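Long-range contacts in triphenylmethane reductase (PDB 2JL1), which probably reduces triphenylmethane dyes with NADPH, whose NADP form is bound by a Rossmann-type fold of the NmrA-like family: residues E230-L235 with P243-T248; T163-G168 with D253-G258; G159-N164 with K219-Q224; Y107-E112 with T195-S200. One frame throughout, in Å; residues are numbered along the deposited sequence.

In the fold
From the N terminus, the chain lays down the first five strands of the NADP-binding sheet before contact 4 opens at 107-112, to close on edge strand 194-198. Before it closes, the chain has left the sheet and passed through 159-168, where contacts 3 and 2 both begin and share Thr163 and Asn164, so each of them crosses contact 4. Contact 3 closes next, when 219-224 pairs with strand 160-163. Contact 1 then forms the short hairpin of helices 228-237 and 242-256, wholly within the larger loop that contact 2 completes at 253-258. Contacts 1, 2 and 3 touch one another and tie up a compact region away from contact 4 in the main sheet.

Contact 1 (E230-L235 with P243-T248); sequences EEKNFL and PFTEIT. Unlike the reference sequence in segment 243-248: Thr245 (reference Ala).
Lys232 and Glu246 run side by side in the same direction across a helical hairpin in which helices 228-237 and 242-256 pack roughly antiparallel, their short axes 141° apart and 8.7 Å from each other at closest approach. The lysine chain bends at chi3 and the glutamate at chi2, and their ends meet in a salt bridge. Lys232 NZ stands 3.1 Å from Glu246 OE1 and approaches it almost in line with the carboxylate C-O bond, while the aliphatic part of the lysine lies along the same oxygen. Next to the salt bridge, Lys232 CG meets the methyl CG2 of Thr245 at 3.7 Å, the two side chains crossing at about a right angle. Thr245 points its hydroxyl to the carbonyl oxygen of Lys232, but OG1 is modelled too close to a neighbour for that bond to be certain. Leu235 and Thr245 run past each other in opposite directions, and Val240 of the connecting loop packs on both. Beyond Thr245, CD1 of Leu235 reaches Thr248 CG2 at 3.7 Å. This methyl faces the leucine because it lies trans to the backbone N of Thr248, while chi1 of -61° turns the hydroxyl back onto its own helix. There Thr248 OG1 donates to Phe244 O at 2.9 Å, from the face of the carbonyl plane opposite to that used by Thr248 N, and lies 3.5 Å above the Phe244 ring plane, towards the rim.

Contact 2 (T163-G168 with D253-G258); sequences TNAGSG and DAISKG
The amide of Asn164 and the carboxylate of Asp253 are nearly parallel, their planes 14° apart, but they meet through a water instead of stacking. Asn164 ND2 sits 3.8 Å from Asp253 CB and donates to the water at 3.0 Å; the water in turn donates to Asp253 OD2. ND2 also bonds Ala249 O, one turn earlier on helix 242-256, which fixes the amide against the helix. Asp253 OD1 receives Lys257 NZ at 2.8 Å on its syn lone pair, so each carboxylate oxygen has a partner. Much of the remaining contact is made by the backbone. Ala165 O lies 3.2 Å from Ser256 CA, and Gly168 CA, with no side chain in the way, comes within 3.4 Å of Ile255 O; both are CA-H...O contacts. Ile255 CG2 packs against both, 3.8 Å from Gly168 C and 4.0 Å from Ala165 CB. Ala165 to Gly168 form a type II' turn, closed by Gly168 N bonding to Ala165 O, with Gly166 at positive phi. This turn leans on a helix C terminus finished by a Schellman motif, in which Gly258, the C-prime residue, bonds through N to Ile255 O while Glu259 N reaches Ala254 O.

Contact 3 (G159-N164 with K219-Q224); sequences GAIVTN and KKVVHQ
Strand 160-163 pairs in parallel with strand 222-224, Ala160 opposite Val222, Ile161 opposite His223 and Val162 opposite Gln224, with the short axes 26° apart. Ile161 is held through both backbone polar atoms: its N donates to Val222 O and its O accepts from Gln224 N, each at 2.8 Å. Val222 N bonds Gly159 O at 3.1 Å; the last bond, Thr163 N to Gln224 O, is weak. His223 NE2 and Thr163 OG1 are hydrogen-bonded at 2.6 Å, and the same hydroxyl oxygen accepts Ala165 N, an ST turn. The hydroxyl lies in the plane of the ring, as does Ile161 O, 3.3 Å from CD2. With chi1 174° the imidazole is carried along the strand towards Thr163, and Asp207 bonds ND1, so both ring nitrogens are tied, fixing its rotation. On the Ile161 face, that side chain and Val221 cross at about a right angle, meeting through their CG1 atoms. On the other face Val162 and Gln224 lie side by side, Val162 CG2 touching Gln224 CD at 4.0 Å. Helix 206-217 packs on Ile161 through Leu209, Ala210 and Leu213, while Glu231 and Phe234 of helix 228-237 rest on Val162, so helices lie against both faces, the second mainly at Val162.

Contact 4 (Y107-E112 with T195-S200); sequences YAFAEE and TYNLVS
Ala108 and Val199 form the tightest part of this contact: the alanine CB is pressed to 3.4 Å from Val199 CG1, closer than carbons usually pack. Beside this pair, Asn197 holds the type II turn that runs from Tyr107 to Ala110. Its OD1 accepts the backbone N of Phe109 at 3.0 Å in a nearly straight bond (170° at the hydrogen), although the donor stands above the carbonyl plane. The same amide lies almost parallel to the Phe109 ring, the two planes only 7° apart, with Asn197 CG 3.9 Å above the ring and shifted towards its rim. Asn197 CB makes a CH-pi contact over that face, 4.2 Å from the ring centroid. Asn197 thus grips the turn's backbone and lies over one ring face; Phe109, at the positive-phi third position of the turn, has its ring set beside the backbone N (chi1 -54°), against the asparagine. Val199 CG1 reaches the ring obliquely, with CE2 4.1 Å away. Packing fades beyond the turn, where Glu111 and Glu112 are exposed on a 3-10 segment and make salt bridges to Arg139 and Lys262. A glycerol, probably from the crystallisation liquor, sits beside Phe109. The contact spans the C-terminal ends of strands 101-107 and 194-198, on either side of strand 135-140, and Val199 packs on the NADP-binding Ala141, at the strand ends where a Rossmann fold holds its dinucleotide.

Contact 1 (E230-L235 with P243-T248)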
loop_
_atom_site.group_PDB
_atom_site.type_symbol
_atom_site.label_atom_id
_atom_site.label_comp_id
_atom_site.label_asym_id
_atom_site.label_seq_id
_atom_site.Cartn_x
_atom_site.Cartn_y
_atom_site.Cartn_z
ATOM N N GLU A 230 33.981 -1.153 -2.609
ATOM C CA GLU A 230 34.904 -0.375 -3.426
ATOM C C GLU A 230 34.201 0.817 -4.101
ATOM O O GLU A 230 34.760 1.907 -4.162
ATOM C CB GLU A 230 35.590 -1.254 -4.453
ATOM C CG GLU A 230 36.630 -2.204 -3.853
ATOM C CD GLU A 230 37.139 -3.214 -4.858
ATOM O OE1 GLU A 230 36.349 -3.707 -5.697
ATOM O OE2 GLU A 230 38.346 -3.519 -4.809
ATOM N N GLU A 231 32.978 0.613 -4.583
ATOM C CA GLU A 231 32.195 1.710 -5.170
ATOM C C GLU A 231 31.935 2.848 -4.178
ATOM O O GLU A 231 32.255 4.004 -4.468
ATOM C CB GLU A 231 30.870 1.211 -5.758
ATOM C CG GLU A 231 30.066 2.305 -6.506
ATOM C CD GLU A 231 30.741 2.784 -7.799
ATOM O OE1 GLU A 231 31.602 2.063 -8.355
ATOM O OE2 GLU A 231 30.402 3.887 -8.255
ATOM N N LYS A 232 31.349 2.508 -3.027
ATOM C CA LYS A 232 31.036 3.467 -1.958
ATOM C C LYS A 232 32.239 4.347 -1.645
ATOM O O LYS A 232 32.106 5.580 -1.579
ATOM C CB LYS A 232 30.546 2.733 -0.708
ATOM C CG LYS A 232 29.508 3.481 0.127
ATOM C CD LYS A 232 28.587 2.518 0.895
ATOM C CE LYS A 232 29.139 2.173 2.286
ATOM N NZ LYS A 232 28.262 1.244 3.097
ATOM N N ASN A 233 33.410 3.721 -1.487
ATOM C CA ASN A 233 34.671 4.418 -1.221
ATOM C C ASN A 233 35.213 5.257 -2.383
ATOM O O ASN A 233 35.798 6.334 -2.167
ATOM C CB ASN A 233 35.755 3.418 -0.808
ATOM C CG ASN A 233 35.404 2.644 0.454
ATOM O OD1 ASN A 233 34.399 2.919 1.124
ATOM N ND2 ASN A 233 36.242 1.674 0.791
ATOM N N PHE A 234 35.050 4.758 -3.602
ATOM C CA PHE A 234 35.469 5.486 -4.797
ATOM C C PHE A 234 34.699 6.810 -4.898
ATOM O O PHE A 234 35.280 7.858 -5.187
ATOM C CB PHE A 234 35.270 4.629 -6.068
ATOM C CG PHE A 234 35.322 5.422 -7.351
ATOM C CD1 PHE A 234 36.549 5.786 -7.908
ATOM C CD2 PHE A 234 34.146 5.829 -7.980
ATOM C CE1 PHE A 234 36.601 6.532 -9.081
ATOM C CE2 PHE A 234 34.186 6.573 -9.160
ATOM C CZ PHE A 234 35.416 6.927 -9.712
ATOM N N LEU A 235 33.402 6.753 -4.624
ATOM C CA LEU A 235 32.528 7.900 -4.765
ATOM C C LEU A 235 32.783 8.941 -3.674
ATOM O O LEU A 235 32.835 10.141 -3.971
ATOM C CB LEU A 235 31.063 7.467 -4.765
ATOM C CG LEU A 235 30.531 6.619 -5.941
ATOM C CD1 LEU A 235 29.079 6.221 -5.696
ATOM C CD2 LEU A 235 30.684 7.344 -7.295
ATOM N N PRO A 243 25.879 9.436 2.357
ATOM C CA PRO A 243 24.517 8.974 2.072
ATOM C C PRO A 243 24.224 8.757 0.585
ATOM O O PRO A 243 23.669 7.721 0.232
ATOM C CB PRO A 243 23.635 10.106 2.620
ATOM C CG PRO A 243 24.491 10.811 3.599
ATOM C CD PRO A 243 25.869 10.743 3.042
ATOM N N PHE A 244 24.566 9.715 -0.274
ATOM C CA PHE A 244 24.286 9.575 -1.711
ATOM C C PHE A 244 25.185 8.509 -2.357
ATOM O O PHE A 244 24.770 7.802 -3.266
ATOM C CB PHE A 244 24.395 10.917 -2.452
ATOM C CG PHE A 244 23.838 10.886 -3.860
ATOM C CD1 PHE A 244 22.456 10.813 -4.085
ATOM C CD2 PHE A 244 24.693 10.926 -4.965
ATOM C CE1 PHE A 244 21.937 10.774 -5.385
ATOM C CE2 PHE A 244 24.185 10.893 -6.266
ATOM C CZ PHE A 244 22.795 10.816 -6.473
ATOM N N THR A 245 26.406 8.382 -1.858
ATOM C CA THR A 245 27.333 7.385 -2.374
ATOM C C THR A 245 26.836 5.956 -2.092
ATOM O O THR A 245 27.000 5.040 -2.908
ATOM C CB THR A 245 28.743 7.623 -1.830
ATOM O OG1 THR A 245 29.688 6.996 -2.692
ATOM C CG2 THR A 245 28.901 7.060 -0.445
ATOM N N GLU A 246 26.210 5.806 -0.927
ATOM C CA GLU A 246 25.565 4.579 -0.504
ATOM C C GLU A 246 24.356 4.273 -1.377
ATOM O O GLU A 246 24.170 3.123 -1.767
ATOM C CB GLU A 246 25.153 4.688 0.972
ATOM C CG GLU A 246 24.019 3.782 1.403
ATOM C CD GLU A 246 24.392 2.319 1.410
ATOM O OE1 GLU A 246 25.532 2.002 1.828
ATOM O OE2 GLU A 246 23.529 1.488 1.014
ATOM N N ILE A 247 23.544 5.292 -1.677
ATOM C CA ILE A 247 22.361 5.126 -2.528
ATOM C C ILE A 247 22.764 4.690 -3.949
ATOM O O ILE A 247 22.162 3.795 -4.545
ATOM C CB ILE A 247 21.534 6.448 -2.650
ATOM C CG1 ILE A 247 21.180 7.042 -1.275
ATOM C CG2 ILE A 247 20.277 6.226 -3.526
ATOM C CD1 ILE A 247 20.160 6.257 -0.446
ATOM N N THR A 248 23.789 5.339 -4.475
ATOM C CA THR A 248 24.283 5.062 -5.812
ATOM C C THR A 248 24.827 3.623 -5.905
ATOM O O THR A 248 24.476 2.877 -6.827
ATOM C CB THR A 248 25.358 6.086 -6.175
ATOM O OG1 THR A 248 24.759 7.396 -6.157
ATOM C CG2 THR A 248 25.957 5.809 -7.549
#

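Contact 2 (T163-G168 with D253-G258)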
loop_
_atom_site.group_PDB
_atom_site.type_symbol
_atom_site.label_atom_id
_atom_site.label_comp_id
_atom_site.label_asym_id
_atom_site.label_seq_id
_atom_site.Cartn_x
_atom_site.Cartn_y
_atom_site.Cartn_z
ATOM N N THR A 163 31.652 1.344 -11.641
ATOM C CA THR A 163 30.370 0.948 -11.041
ATOM C C THR A 163 30.497 -0.412 -10.410
ATOM O O THR A 163 31.376 -1.171 -10.763
ATOM C CB THR A 163 29.252 0.746 -12.112
ATOM O OG1 THR A 163 29.411 -0.539 -12.725
ATOM C CG2 THR A 163 29.292 1.808 -13.176
ATOM N N ASN A 164 29.568 -0.750 -9.524
ATOM C CA ASN A 164 29.432 -2.141 -9.095
ATOM C C ASN A 164 28.220 -2.839 -9.729
ATOM O O ASN A 164 27.653 -3.745 -9.122
ATOM C CB ASN A 164 29.380 -2.243 -7.559
ATOM C CG ASN A 164 28.330 -1.335 -6.945
ATOM O OD1 ASN A 164 28.272 -0.150 -7.256
ATOM N ND2 ASN A 164 27.498 -1.884 -6.058
ATOM N N ALA A 165 27.878 -2.464 -10.967
ATOM C CA ALA A 165 26.708 -3.011 -11.676
ATOM C C ALA A 165 26.983 -4.276 -12.477
ATOM O O ALA A 165 26.054 -4.905 -12.979
ATOM C CB ALA A 165 26.105 -1.953 -12.606
ATOM N N GLY A 166 28.247 -4.657 -12.603
ATOM C CA GLY A 166 28.638 -5.744 -13.490
ATOM C C GLY A 166 28.085 -5.571 -14.897
ATOM O O GLY A 166 28.175 -4.481 -15.499
ATOM N N SER A 167 27.491 -6.650 -15.409
ATOM C CA SER A 167 26.894 -6.666 -16.715
ATOM C C SER A 167 25.381 -6.594 -16.574
ATOM O O SER A 167 24.660 -7.023 -17.453
ATOM C CB SER A 167 27.318 -7.939 -17.471
ATOM O OG SER A 167 26.762 -9.097 -16.864
ATOM N N GLY A 168 24.916 -6.023 -15.458
ATOM C CA GLY A 168 23.517 -5.797 -15.216
ATOM C C GLY A 168 22.888 -4.976 -16.335
ATOM O O GLY A 168 23.491 -4.041 -16.876
ATOM N N ASP A 253 24.072 -2.103 -7.369
ATOM C CA ASP A 253 24.002 -3.488 -6.880
ATOM C C ASP A 253 22.674 -4.133 -7.309
ATOM O O ASP A 253 22.648 -5.288 -7.725
ATOM C CB ASP A 253 24.191 -3.528 -5.343
ATOM C CG ASP A 253 24.185 -4.943 -4.792
ATOM O OD1 ASP A 253 23.190 -5.326 -4.156
ATOM O OD2 ASP A 253 25.156 -5.681 -5.014
ATOM N N ALA A 254 21.582 -3.382 -7.239
ATOM C CA ALA A 254 20.277 -3.900 -7.648
ATOM C C ALA A 254 20.343 -4.210 -9.147
ATOM O O ALA A 254 19.892 -5.255 -9.593
ATOM C CB ALA A 254 19.151 -2.861 -7.333
ATOM N N ILE A 255 20.944 -3.294 -9.905
ATOM C CA ILE A 255 21.143 -3.491 -11.339
ATOM C C ILE A 255 21.951 -4.773 -11.606
ATOM O O ILE A 255 21.533 -5.584 -12.451
ATOM C CB ILE A 255 21.751 -2.229 -12.033
ATOM C CG1 ILE A 255 20.717 -1.093 -12.090
ATOM C CG2 ILE A 255 22.249 -2.560 -13.481
ATOM C CD1 ILE A 255 21.366 0.263 -12.455
ATOM N N SER A 256 23.056 -4.996 -10.859
ATOM C CA SER A 256 23.838 -6.225 -11.030
ATOM C C SER A 256 23.006 -7.483 -10.768
ATOM O O SER A 256 23.412 -8.560 -11.174
ATOM C CB SER A 256 25.050 -6.270 -10.112
ATOM O OG SER A 256 24.664 -6.570 -8.786
ATOM N N LYS A 257 21.866 -7.332 -10.080
ATOM C CA LYS A 257 20.980 -8.463 -9.736
ATOM C C LYS A 257 19.699 -8.505 -10.587
ATOM O O LYS A 257 18.742 -9.234 -10.251
ATOM C CB LYS A 257 20.616 -8.403 -8.235
ATOM C CG LYS A 257 21.810 -8.762 -7.335
ATOM C CD LYS A 257 21.625 -8.319 -5.886
ATOM C CE LYS A 257 22.834 -8.701 -5.036
ATOM N NZ LYS A 257 22.689 -8.045 -3.688
ATOM N N GLY A 258 19.675 -7.738 -11.681
ATOM C CA GLY A 258 18.577 -7.803 -12.630
ATOM C C GLY A 258 17.400 -6.862 -12.380
ATOM O O GLY A 258 16.364 -6.993 -13.029
HETATM O O HOH W 1 27.336 -4.900 -5.844
#

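Contact 3 (G159-N164 with K219-Q224)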
loop_
_atom_site.group_PDB
_atom_site.type_symbol
_atom_site.label_atom_id
_atom_site.label_comp_id
_atom_site.label_asym_id
_atom_site.label_seq_id
_atom_site.Cartn_x
_atom_site.Cartn_y
_atom_site.Cartn_z
ATOM N N GLY A 159 39.280 8.238 -18.019
ATOM C CA GLY A 159 39.278 7.045 -18.864
ATOM C C GLY A 159 38.524 5.829 -18.328
ATOM O O GLY A 159 38.744 4.713 -18.799
ATOM N N ALA A 160 37.628 6.041 -17.356
ATOM C CA ALA A 160 36.875 4.947 -16.730
ATOM C C ALA A 160 35.518 5.366 -16.183
ATOM O O ALA A 160 35.389 6.409 -15.551
ATOM C CB ALA A 160 37.668 4.310 -15.614
ATOM N N ILE A 161 34.520 4.523 -16.421
ATOM C CA ILE A 161 33.258 4.565 -15.687
ATOM C C ILE A 161 33.372 3.460 -14.641
ATOM O O ILE A 161 33.554 2.300 -15.003
ATOM C CB ILE A 161 32.047 4.256 -16.598
ATOM C CG1 ILE A 161 31.896 5.327 -17.684
ATOM C CG2 ILE A 161 30.770 4.160 -15.779
ATOM C CD1 ILE A 161 30.816 4.984 -18.759
ATOM N N VAL A 162 33.288 3.829 -13.358
ATOM C CA VAL A 162 33.454 2.887 -12.245
ATOM C C VAL A 162 32.084 2.604 -11.604
ATOM O O VAL A 162 31.390 3.536 -11.150
ATOM C CB VAL A 162 34.483 3.440 -11.186
ATOM C CG1 VAL A 162 34.689 2.461 -10.029
ATOM C CG2 VAL A 162 35.818 3.719 -11.831
ATOM N N THR A 163 31.652 1.344 -11.641
ATOM C CA THR A 163 30.370 0.948 -11.041
ATOM C C THR A 163 30.497 -0.412 -10.410
ATOM O O THR A 163 31.376 -1.171 -10.763
ATOM C CB THR A 163 29.252 0.746 -12.112
ATOM O OG1 THR A 163 29.411 -0.539 -12.725
ATOM C CG2 THR A 163 29.292 1.808 -13.176
ATOM N N ASN A 164 29.568 -0.750 -9.524
ATOM C CA ASN A 164 29.432 -2.141 -9.095
ATOM C C ASN A 164 28.220 -2.839 -9.729
ATOM O O ASN A 164 27.653 -3.745 -9.122
ATOM C CB ASN A 164 29.380 -2.243 -7.559
ATOM C CG ASN A 164 28.330 -1.335 -6.945
ATOM O OD1 ASN A 164 28.272 -0.150 -7.256
ATOM N ND2 ASN A 164 27.498 -1.884 -6.058
ATOM N N LYS A 219 37.815 9.734 -26.694
ATOM C CA LYS A 219 38.748 9.199 -25.708
ATOM C C LYS A 219 38.317 7.801 -25.256
ATOM O O LYS A 219 37.134 7.553 -25.039
ATOM C CB LYS A 219 38.934 10.188 -24.546
ATOM C CG LYS A 219 39.258 9.555 -23.212
ATOM C CD LYS A 219 40.386 10.258 -22.489
ATOM C CE LYS A 219 41.009 9.290 -21.464
ATOM N NZ LYS A 219 41.302 7.938 -22.098
ATOM N N LYS A 220 39.278 6.889 -25.147
ATOM C CA LYS A 220 39.024 5.533 -24.692
ATOM C C LYS A 220 38.574 5.571 -23.247
ATOM O O LYS A 220 39.310 6.046 -22.379
ATOM C CB LYS A 220 40.295 4.683 -24.817
ATOM C CG LYS A 220 40.140 3.218 -24.413
ATOM C CD LYS A 220 39.008 2.531 -25.200
ATOM C CE LYS A 220 38.741 1.121 -24.690
ATOM N NZ LYS A 220 37.432 0.568 -25.168
ATOM N N VAL A 221 37.355 5.102 -23.003
ATOM C CA VAL A 221 36.806 5.001 -21.642
ATOM C C VAL A 221 36.411 3.522 -21.461
ATOM O O VAL A 221 35.722 2.973 -22.309
ATOM C CB VAL A 221 35.557 5.930 -21.458
ATOM C CG1 VAL A 221 34.917 5.755 -20.059
ATOM C CG2 VAL A 221 35.901 7.381 -21.713
ATOM N N VAL A 222 36.868 2.884 -20.383
ATOM C CA VAL A 222 36.447 1.515 -20.064
ATOM C C VAL A 222 35.421 1.518 -18.924
ATOM O O VAL A 222 35.347 2.465 -18.140
ATOM C CB VAL A 222 37.649 0.572 -19.698
ATOM C CG1 VAL A 222 38.682 0.525 -20.826
ATOM C CG2 VAL A 222 38.308 0.988 -18.411
ATOM N N HIS A 223 34.596 0.482 -18.852
ATOM C CA HIS A 223 33.823 0.249 -17.652
ATOM C C HIS A 223 34.702 -0.579 -16.720
ATOM O O HIS A 223 35.139 -1.658 -17.088
ATOM C CB HIS A 223 32.540 -0.489 -17.978
ATOM C CG HIS A 223 31.744 -0.899 -16.773
ATOM N ND1 HIS A 223 31.058 -2.093 -16.715
ATOM C CD2 HIS A 223 31.541 -0.291 -15.583
ATOM C CE1 HIS A 223 30.457 -2.199 -15.544
ATOM N NE2 HIS A 223 30.730 -1.116 -14.841
ATOM N N GLN A 224 34.939 -0.054 -15.521
ATOM C CA GLN A 224 35.784 -0.666 -14.508
ATOM C C GLN A 224 34.877 -1.174 -13.388
ATOM O O GLN A 224 34.331 -0.386 -12.628
ATOM C CB GLN A 224 36.787 0.380 -13.980
ATOM C CG GLN A 224 37.834 -0.131 -13.006
ATOM C CD GLN A 224 38.739 0.990 -12.477
ATOM O OE1 GLN A 224 39.159 1.875 -13.231
ATOM N NE2 GLN A 224 39.037 0.953 -11.173
HETATM O O HOH W 2 40.626 3.973 -20.359
#

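Contact 4 (Y107-E112 with T195-S200)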
loop_
_atom_site.group_PDB
_atom_site.type_symbol
_atom_site.label_atom_id
_atom_site.label_comp_id
_atom_site.label_asym_id
_atom_site.label_seq_id
_atom_site.Cartn_x
_atom_site.Cartn_y
_atom_site.Cartn_z
ATOM N N TYR A 107 6.641 2.907 -10.185
ATOM C CA TYR A 107 7.942 2.320 -10.497
ATOM C C TYR A 107 7.652 1.016 -11.234
ATOM O O TYR A 107 6.833 0.215 -10.776
ATOM C CB TYR A 107 8.736 2.125 -9.205
ATOM C CG TYR A 107 10.106 1.513 -9.365
ATOM C CD1 TYR A 107 11.074 2.123 -10.179
ATOM C CD2 TYR A 107 10.446 0.341 -8.687
ATOM C CE1 TYR A 107 12.360 1.566 -10.339
ATOM C CE2 TYR A 107 11.737 -0.231 -8.832
ATOM C CZ TYR A 107 12.687 0.399 -9.661
ATOM O OH TYR A 107 13.956 -0.143 -9.829
ATOM N N ALA A 108 8.264 0.853 -12.411
ATOM C CA ALA A 108 7.995 -0.272 -13.293
ATOM C C ALA A 108 8.378 -1.563 -12.613
ATOM O O ALA A 108 9.390 -1.638 -11.893
ATOM C CB ALA A 108 8.761 -0.123 -14.604
ATOM N N PHE A 109 7.568 -2.576 -12.844
ATOM C CA PHE A 109 7.803 -3.914 -12.317
ATOM C C PHE A 109 8.005 -3.941 -10.805
ATOM O O PHE A 109 8.773 -4.765 -10.290
ATOM C CB PHE A 109 8.941 -4.593 -13.078
ATOM C CG PHE A 109 8.721 -4.603 -14.568
ATOM C CD1 PHE A 109 7.687 -5.358 -15.125
ATOM C CD2 PHE A 109 9.501 -3.833 -15.390
ATOM C CE1 PHE A 109 7.466 -5.364 -16.510
ATOM C CE2 PHE A 109 9.299 -3.833 -16.773
ATOM C CZ PHE A 109 8.277 -4.600 -17.329
ATOM N N ALA A 110 7.293 -3.060 -10.094
ATOM C CA ALA A 110 7.520 -2.884 -8.647
ATOM C C ALA A 110 7.390 -4.206 -7.862
ATOM O O ALA A 110 8.160 -4.455 -6.912
ATOM C CB ALA A 110 6.558 -1.822 -8.081
ATOM N N GLU A 111 6.454 -5.059 -8.263
ATOM C CA GLU A 111 6.226 -6.330 -7.547
ATOM C C GLU A 111 7.459 -7.245 -7.533
ATOM O O GLU A 111 7.618 -8.073 -6.632
ATOM C CB GLU A 111 5.075 -7.094 -8.174
ATOM C CG GLU A 111 3.728 -6.429 -8.014
ATOM C CD GLU A 111 3.377 -5.501 -9.177
ATOM O OE1 GLU A 111 4.249 -5.181 -10.025
ATOM O OE2 GLU A 111 2.201 -5.099 -9.234
ATOM N N GLU A 112 8.326 -7.084 -8.530
ATOM C CA GLU A 112 9.529 -7.918 -8.661
ATOM C C GLU A 112 10.781 -7.228 -8.164
ATOM O O GLU A 112 11.890 -7.798 -8.220
ATOM C CB GLU A 112 9.717 -8.334 -10.124
ATOM C CG GLU A 112 8.724 -9.401 -10.530
ATOM C CD GLU A 112 7.391 -8.838 -10.976
ATOM O OE1 GLU A 112 7.361 -7.745 -11.591
ATOM O OE2 GLU A 112 6.365 -9.506 -10.739
ATOM N N THR A 195 -2.471 0.348 -16.078
ATOM C CA THR A 195 -1.109 0.393 -15.564
ATOM C C THR A 195 -0.196 0.270 -16.782
ATOM O O THR A 195 -0.420 -0.589 -17.645
ATOM C CB THR A 195 -0.836 -0.744 -14.507
ATOM O OG1 THR A 195 -1.734 -0.600 -13.392
ATOM C CG2 THR A 195 0.591 -0.698 -13.976
ATOM N N TYR A 196 0.808 1.152 -16.869
ATOM C CA TYR A 196 1.827 1.068 -17.906
ATOM C C TYR A 196 3.175 0.896 -17.250
ATOM O O TYR A 196 3.475 1.578 -16.274
ATOM C CB TYR A 196 1.835 2.343 -18.785
ATOM C CG TYR A 196 0.551 2.548 -19.519
ATOM C CD1 TYR A 196 0.152 1.668 -20.525
ATOM C CD2 TYR A 196 -0.294 3.601 -19.187
ATOM C CE1 TYR A 196 -1.086 1.840 -21.201
ATOM C CE2 TYR A 196 -1.503 3.781 -19.833
ATOM C CZ TYR A 196 -1.893 2.911 -20.836
ATOM O OH TYR A 196 -3.090 3.114 -21.468
ATOM N N ASN A 197 3.985 -0.024 -17.759
ATOM C CA ASN A 197 5.379 -0.127 -17.307
ATOM C C ASN A 197 6.224 0.617 -18.333
ATOM O O ASN A 197 6.441 0.128 -19.427
ATOM C CB ASN A 197 5.799 -1.598 -17.116
ATOM C CG ASN A 197 5.091 -2.268 -15.945
ATOM O OD1 ASN A 197 5.391 -2.018 -14.757
ATOM N ND2 ASN A 197 4.170 -3.161 -16.269
ATOM N N LEU A 198 6.634 1.840 -17.978
ATOM C CA LEU A 198 7.255 2.780 -18.899
ATOM C C LEU A 198 8.778 2.658 -18.863
ATOM O O LEU A 198 9.463 3.345 -18.105
ATOM C CB LEU A 198 6.747 4.226 -18.618
ATOM C CG LEU A 198 5.222 4.444 -18.696
ATOM C CD1 LEU A 198 4.795 5.856 -18.218
ATOM C CD2 LEU A 198 4.669 4.178 -20.130
ATOM N N VAL A 199 9.287 1.752 -19.695
ATOM C CA VAL A 199 10.693 1.398 -19.722
ATOM C C VAL A 199 11.151 1.275 -21.184
ATOM O O VAL A 199 10.342 1.324 -22.139
ATOM C CB VAL A 199 10.974 0.050 -18.981
ATOM C CG1 VAL A 199 10.438 0.060 -17.551
ATOM C CG2 VAL A 199 10.382 -1.125 -19.742
ATOM N N SER A 200 12.447 1.076 -21.354
ATOM C CA SER A 200 13.034 0.917 -22.688
ATOM C C SER A 200 12.903 -0.510 -23.165
ATOM O O SER A 200 13.101 -1.432 -22.389
ATOM C CB SER A 200 14.527 1.227 -22.626
ATOM O OG SER A 200 15.093 1.193 -23.918
#